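Long-range contact in N-acetyltransferase (Staphylococcus aureus subsp. aureus, PDB 4M85), which probably transfers an acetyl group from acetyl-coenzyme A to an acceptor that is not yet identified: residues 47-60 with 74-88. Residues are numbered along the deposited sequence; the frame is centred on the assembly and turned at random.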
loop_
_atom_site.group_PDB
_atom_site.type_symbol
_atom_site.label_atom_id
_atom_site.label_comp_id
_atom_site.label_asym_id
_atom_site.label_seq_id
_atom_site.Cartn_x
_atom_site.Cartn_y
_atom_site.Cartn_z
ATOM N N SER A 47 10.174 7.954 -2.047
ATOM C CA SER A 47 8.885 8.210 -1.396
ATOM C C SER A 47 8.798 7.568 -0.004
ATOM O O SER A 47 7.996 8.012 0.821
ATOM C CB SER A 47 7.705 7.754 -2.254
ATOM O OG SER A 47 7.442 6.351 -2.200
ATOM N N CYS A 48 9.606 6.530 0.222
ATOM C CA CYS A 48 9.589 5.758 1.471
ATOM C C CYS A 48 10.381 6.418 2.587
ATOM O O CYS A 48 10.090 6.136 3.736
ATOM C CB CYS A 48 10.159 4.332 1.254
ATOM S SG CYS A 48 9.173 3.231 0.197
ATOM N N VAL A 49 11.370 7.267 2.262
ATOM C CA VAL A 49 12.283 7.843 3.264
ATOM C C VAL A 49 12.421 9.368 3.230
ATOM O O VAL A 49 12.585 9.964 4.269
ATOM C CB VAL A 49 13.719 7.203 3.233
ATOM C CG1 VAL A 49 13.692 5.766 3.716
ATOM C CG2 VAL A 49 14.371 7.283 1.869
ATOM N N ASP A 50 12.278 10.012 2.065
ATOM C CA ASP A 50 12.675 11.415 1.921
ATOM C C ASP A 50 11.585 12.427 2.277
ATOM O O ASP A 50 11.866 13.620 2.450
ATOM C CB ASP A 50 13.213 11.653 0.491
ATOM C CG ASP A 50 14.517 10.910 0.243
ATOM O OD1 ASP A 50 15.184 10.572 1.241
ATOM O OD2 ASP A 50 14.899 10.661 -0.917
ATOM N N ALA A 51 10.352 11.949 2.401
ATOM C CA ALA A 51 9.221 12.777 2.766
ATOM C C ALA A 51 8.126 11.816 3.201
ATOM O O ALA A 51 8.208 10.628 2.912
ATOM C CB ALA A 51 8.764 13.604 1.576
ATOM N N THR A 52 7.086 12.321 3.838
ATOM C CA THR A 52 6.019 11.461 4.334
ATOM C C THR A 52 4.906 11.303 3.318
ATOM O O THR A 52 3.806 11.865 3.466
ATOM C CB THR A 52 5.508 11.936 5.704
ATOM O OG1 THR A 52 6.640 12.154 6.536
ATOM C CG2 THR A 52 4.635 10.876 6.380
ATOM N N TYR A 53 5.235 10.526 2.286
ATOM C CA TYR A 53 4.332 10.138 1.237
ATOM C C TYR A 53 3.458 9.004 1.808
ATOM O O TYR A 53 3.712 8.515 2.910
ATOM C CB TYR A 53 5.121 9.716 -0.039
ATOM C CG TYR A 53 4.201 9.358 -1.157
ATOM C CD1 TYR A 53 3.311 10.278 -1.640
ATOM C CD2 TYR A 53 4.179 8.078 -1.693
ATOM C CE1 TYR A 53 2.415 9.951 -2.630
ATOM C CE2 TYR A 53 3.295 7.738 -2.700
ATOM C CZ TYR A 53 2.401 8.681 -3.161
ATOM O OH TYR A 53 1.471 8.381 -4.137
ATOM N N ARG A 54 2.394 8.655 1.102
ATOM C CA ARG A 54 1.577 7.463 1.426
ATOM C C ARG A 54 2.431 6.262 1.855
ATOM O O ARG A 54 2.180 5.611 2.902
ATOM C CB ARG A 54 0.778 7.059 0.192
ATOM C CG ARG A 54 -0.446 7.907 -0.121
ATOM C CD ARG A 54 -0.953 7.538 -1.494
ATOM N NE ARG A 54 -1.973 8.446 -2.017
ATOM C CZ ARG A 54 -3.291 8.298 -1.870
ATOM N NH1 ARG A 54 -3.807 7.273 -1.193
ATOM N NH2 ARG A 54 -4.106 9.175 -2.437
ATOM N N THR A 55 3.452 5.980 1.045
ATOM C CA THR A 55 4.347 4.840 1.280
ATOM C C THR A 55 5.525 5.116 2.230
ATOM O O THR A 55 6.501 4.373 2.215
ATOM C CB THR A 55 4.860 4.274 -0.062
ATOM O OG1 THR A 55 5.501 5.300 -0.792
ATOM C CG2 THR A 55 3.722 3.775 -0.903
ATOM N N PHE A 56 5.448 6.151 3.072
ATOM C CA PHE A 56 6.497 6.342 4.081
ATOM C C PHE A 56 6.719 5.053 4.853
ATOM O O PHE A 56 5.766 4.348 5.145
ATOM C CB PHE A 56 6.176 7.452 5.091
ATOM C CG PHE A 56 7.397 8.124 5.670
ATOM C CD1 PHE A 56 7.450 8.505 7.016
ATOM C CD2 PHE A 56 8.497 8.458 4.848
ATOM C CE1 PHE A 56 8.579 9.174 7.531
ATOM C CE2 PHE A 56 9.610 9.094 5.354
ATOM C CZ PHE A 56 9.662 9.460 6.702
ATOM N N TYR A 57 7.970 4.764 5.194
ATOM C CA TYR A 57 8.303 3.543 5.949
ATOM C C TYR A 57 7.632 3.520 7.310
ATOM O O TYR A 57 7.420 2.442 7.880
ATOM C CB TYR A 57 9.835 3.331 6.083
ATOM C CG TYR A 57 10.525 4.250 7.056
ATOM C CD1 TYR A 57 11.026 5.468 6.644
ATOM C CD2 TYR A 57 10.690 3.892 8.391
ATOM C CE1 TYR A 57 11.655 6.318 7.519
ATOM C CE2 TYR A 57 11.307 4.742 9.288
ATOM C CZ TYR A 57 11.788 5.956 8.847
ATOM O OH TYR A 57 12.397 6.824 9.715
ATOM N N GLN A 58 7.268 4.703 7.822
ATOM C CA GLN A 58 6.557 4.814 9.082
ATOM C C GLN A 58 5.109 4.367 8.939
ATOM O O GLN A 58 4.424 4.290 9.926
ATOM C CB GLN A 58 6.533 6.265 9.591
ATOM C CG GLN A 58 7.883 6.811 9.983
ATOM C CD GLN A 58 7.773 8.182 10.631
ATOM O OE1 GLN A 58 7.071 9.066 10.133
ATOM N NE2 GLN A 58 8.484 8.371 11.741
ATOM N N HIS A 59 4.634 4.119 7.717
ATOM C CA HIS A 59 3.277 3.662 7.519
ATOM C C HIS A 59 3.253 2.173 7.206
ATOM O O HIS A 59 2.198 1.651 6.854
ATOM C CB HIS A 59 2.603 4.400 6.349
ATOM C CG HIS A 59 2.477 5.874 6.552
ATOM N ND1 HIS A 59 2.220 6.746 5.518
ATOM C CD2 HIS A 59 2.618 6.630 7.666
ATOM C CE1 HIS A 59 2.156 7.972 5.999
ATOM N NE2 HIS A 59 2.416 7.933 7.291
ATOM N N ILE A 60 4.408 1.500 7.305
ATOM C CA ILE A 60 4.553 0.158 6.750
ATOM C C ILE A 60 5.033 -0.846 7.790
ATOM O O ILE A 60 5.993 -0.579 8.521
ATOM C CB ILE A 60 5.504 0.162 5.532
ATOM C CG1 ILE A 60 4.974 1.140 4.456
ATOM C CG2 ILE A 60 5.677 -1.270 4.984
ATOM C CD1 ILE A 60 5.818 1.266 3.198
ATOM N N ILE A 74 0.516 -1.408 4.142
ATOM C CA ILE A 74 0.717 0.069 4.163
ATOM C C ILE A 74 -0.593 0.703 4.597
ATOM O O ILE A 74 -1.608 0.457 3.989
ATOM C CB ILE A 74 1.088 0.629 2.761
ATOM C CG1 ILE A 74 2.234 -0.179 2.160
ATOM C CG2 ILE A 74 1.451 2.119 2.825
ATOM C CD1 ILE A 74 2.701 0.264 0.781
ATOM N N SER A 75 -0.541 1.504 5.665
ATOM C CA SER A 75 -1.721 2.115 6.252
ATOM C C SER A 75 -1.388 3.452 6.924
ATOM O O SER A 75 -0.279 3.647 7.366
ATOM C CB SER A 75 -2.334 1.184 7.272
ATOM O OG SER A 75 -1.482 1.003 8.391
ATOM N N TYR A 76 -2.379 4.334 6.990
ATOM C CA TYR A 76 -2.232 5.710 7.522
ATOM C C TYR A 76 -3.630 6.335 7.666
ATOM O O TYR A 76 -4.607 5.819 7.087
ATOM C CB TYR A 76 -1.356 6.558 6.586
ATOM C CG TYR A 76 -1.698 6.357 5.135
ATOM C CD1 TYR A 76 -0.928 5.543 4.323
ATOM C CD2 TYR A 76 -2.818 6.950 4.579
ATOM C CE1 TYR A 76 -1.265 5.312 3.003
ATOM C CE2 TYR A 76 -3.152 6.735 3.257
ATOM C CZ TYR A 76 -2.379 5.907 2.476
ATOM O OH TYR A 76 -2.733 5.711 1.156
ATOM N N SER A 77 -3.749 7.449 8.402
ATOM C CA SER A 77 -5.079 8.031 8.633
ATOM C C SER A 77 -5.697 8.530 7.358
ATOM O O SER A 77 -5.032 9.177 6.545
ATOM C CB SER A 77 -5.058 9.186 9.668
ATOM O OG SER A 77 -4.072 10.128 9.325
ATOM N N GLY A 78 -6.982 8.244 7.189
ATOM C CA GLY A 78 -7.737 8.774 6.063
ATOM C C GLY A 78 -7.811 10.300 6.057
ATOM O O GLY A 78 -7.847 10.931 5.001
ATOM N N GLU A 79 -7.781 10.915 7.234
ATOM C CA GLU A 79 -7.925 12.362 7.273
ATOM C C GLU A 79 -6.695 13.077 6.724
ATOM O O GLU A 79 -6.817 14.150 6.175
ATOM C CB GLU A 79 -8.322 12.863 8.657
ATOM C CG GLU A 79 -7.298 12.751 9.766
ATOM C CD GLU A 79 -7.772 13.453 11.028
ATOM O OE1 GLU A 79 -8.761 14.221 10.942
ATOM O OE2 GLU A 79 -7.174 13.237 12.104
ATOM N N ASN A 80 -5.526 12.462 6.812
ATOM C CA ASN A 80 -4.325 13.046 6.235
ATOM C C ASN A 80 -3.938 12.492 4.849
ATOM O O ASN A 80 -2.838 12.766 4.361
ATOM C CB ASN A 80 -3.177 12.883 7.220
ATOM C CG ASN A 80 -3.299 13.804 8.436
ATOM O OD1 ASN A 80 -3.995 14.804 8.412
ATOM N ND2 ASN A 80 -2.602 13.463 9.501
ATOM N N GLU A 81 -4.839 11.755 4.202
ATOM C CA GLU A 81 -4.516 11.036 2.954
ATOM C C GLU A 81 -3.942 11.944 1.866
ATOM O O GLU A 81 -2.890 11.653 1.300
ATOM C CB GLU A 81 -5.753 10.328 2.372
ATOM C CG GLU A 81 -5.444 9.493 1.139
ATOM C CD GLU A 81 -6.672 8.876 0.473
ATOM O OE1 GLU A 81 -7.790 8.893 1.042
ATOM O OE2 GLU A 81 -6.524 8.358 -0.651
ATOM N N LEU A 82 -4.673 13.008 1.543
ATOM C CA LEU A 82 -4.260 13.926 0.484
ATOM C C LEU A 82 -2.998 14.719 0.883
ATOM O O LEU A 82 -2.229 15.103 0.021
ATOM C CB LEU A 82 -5.419 14.851 0.089
ATOM C CG LEU A 82 -6.635 14.183 -0.574
ATOM C CD1 LEU A 82 -7.538 15.247 -1.188
ATOM C CD2 LEU A 82 -6.224 13.188 -1.642
ATOM N N LYS A 83 -2.756 14.919 2.180
ATOM C CA LYS A 83 -1.512 15.546 2.622
ATOM C C LYS A 83 -0.311 14.632 2.391
ATOM O O LYS A 83 0.768 15.079 1.958
ATOM C CB LYS A 83 -1.583 15.923 4.087
ATOM C CG LYS A 83 -0.340 16.653 4.562
ATOM C CD LYS A 83 -0.387 16.919 6.054
ATOM C CE LYS A 83 0.463 15.934 6.834
ATOM N NZ LYS A 83 -0.083 15.671 8.192
ATOM N N TYR A 84 -0.487 13.343 2.677
ATOM C CA TYR A 84 0.546 12.355 2.336
ATOM C C TYR A 84 0.849 12.330 0.824
ATOM O O TYR A 84 2.023 12.327 0.404
ATOM C CB TYR A 84 0.143 10.962 2.850
ATOM C CG TYR A 84 -0.035 10.891 4.357
ATOM C CD1 TYR A 84 0.815 11.575 5.208
ATOM C CD2 TYR A 84 -1.066 10.141 4.922
ATOM C CE1 TYR A 84 0.663 11.506 6.578
ATOM C CE2 TYR A 84 -1.232 10.071 6.294
ATOM C CZ TYR A 84 -0.367 10.752 7.113
ATOM O OH TYR A 84 -0.529 10.705 8.492
ATOM N N GLU A 85 -0.207 12.304 0.023
ATOM C CA GLU A 85 -0.089 12.274 -1.443
ATOM C C GLU A 85 0.682 13.475 -2.000
ATOM O O GLU A 85 1.491 13.344 -2.891
ATOM C CB GLU A 85 -1.492 12.230 -2.073
ATOM C CG GLU A 85 -1.530 12.330 -3.600
ATOM C CD GLU A 85 -0.817 11.178 -4.283
ATOM O OE1 GLU A 85 -0.518 10.188 -3.595
ATOM O OE2 GLU A 85 -0.561 11.273 -5.505
ATOM N N LYS A 86 0.390 14.661 -1.471
ATOM C CA LYS A 86 1.056 15.893 -1.919
ATOM C C LYS A 86 2.553 15.853 -1.637
ATOM O O LYS A 86 3.346 16.453 -2.367
ATOM C CB LYS A 86 0.403 17.106 -1.257
ATOM C CG LYS A 86 0.810 18.440 -1.836
ATOM C CD LYS A 86 -0.110 19.528 -1.301
ATOM C CE LYS A 86 0.346 20.937 -1.676
ATOM N NZ LYS A 86 0.606 21.060 -3.136
ATOM N N ALA A 87 2.965 15.107 -0.618
ATOM C CA ALA A 87 4.381 15.034 -0.261
ATOM C C ALA A 87 5.270 14.441 -1.366
ATOM O O ALA A 87 6.482 14.645 -1.348
ATOM C CB ALA A 87 4.577 14.270 1.051
ATOM N N TRP A 88 4.663 13.747 -2.332
ATOM C CA TRP A 88 5.356 13.315 -3.525
ATOM C C TRP A 88 6.179 14.452 -4.165
ATOM O O TRP A 88 7.272 14.221 -4.698
ATOM C CB TRP A 88 4.361 12.761 -4.524
ATOM C CG TRP A 88 4.973 12.123 -5.723
ATOM C CD1 TRP A 88 5.162 12.687 -6.953
ATOM C CD2 TRP A 88 5.423 10.771 -5.831
ATOM N NE1 TRP A 88 5.719 11.770 -7.817
ATOM C CE2 TRP A 88 5.892 10.587 -7.154
ATOM C CE3 TRP A 88 5.475 9.695 -4.947
ATOM C CZ2 TRP A 88 6.412 9.372 -7.596
ATOM C CZ3 TRP A 88 5.992 8.504 -5.384
ATOM C CH2 TRP A 88 6.465 8.352 -6.702
HETATM O O HOH W 1 0.770 -0.531 8.094
#
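R54 reaches into the corner between the end of strand 68-77 and helix 81-86, and its guanidinium is held there by two glutamates and a tyrosine. R54 NE gives its hydrogen to E85 OE1 at 2.8 Å. The acceptor lies nearly in the guanidinium plane, but R54 NE comes from above the carboxylate plane of E85. R54 NH1 and NH2 both grip E81 OE2 end-on, on the anti side, with NH1 at 3.0 Å. NH1 also donates to Y76 OH. The chain of R54 is extended from CG to NE, which carries the charge past the Y76 hydroxyl to both acids.

E85 OE1 takes a second hydrogen from Y53 OH, 2.7 Å away on the syn side. E85 OE2 is hydrogen-bonded to T102 OG1 and to the backbone N of L104. E81 OE2 also takes E108 N, E81 OE1 takes A109 N, and Y76 OH also pairs with E117 OE1. These buried carboxylates are thus well supplied with donors, which probably favours their charged form.

With CG anti to the backbone N (chi1 -178°), the Y53 ring runs alongside E85 and brings OH to OE1. One face of its ring receives the edge of W88, and CE3 of W88 sits over the centre. H59 ND1 donates to R54 O at 2.9 Å, within its own segment. This fixes the imidazole between Y76 CB, over one face, and F56 CB, over the other. Its CE1 edge points at the Y84 ring face, with the planes 60° apart.

H59 O accepts from S75 N at 3.0 Å and from a water that also contacts S75 OG. Next to it, I60 and I74 form an antiparallel non-hydrogen-bonded pair. The contact joins the loop after helix 37-49 to strand 68-77 and the helix beyond it, a buried salt-bridge network beside an aromatic cluster at the C-terminal end of an inner strand of the central GNAT sheet.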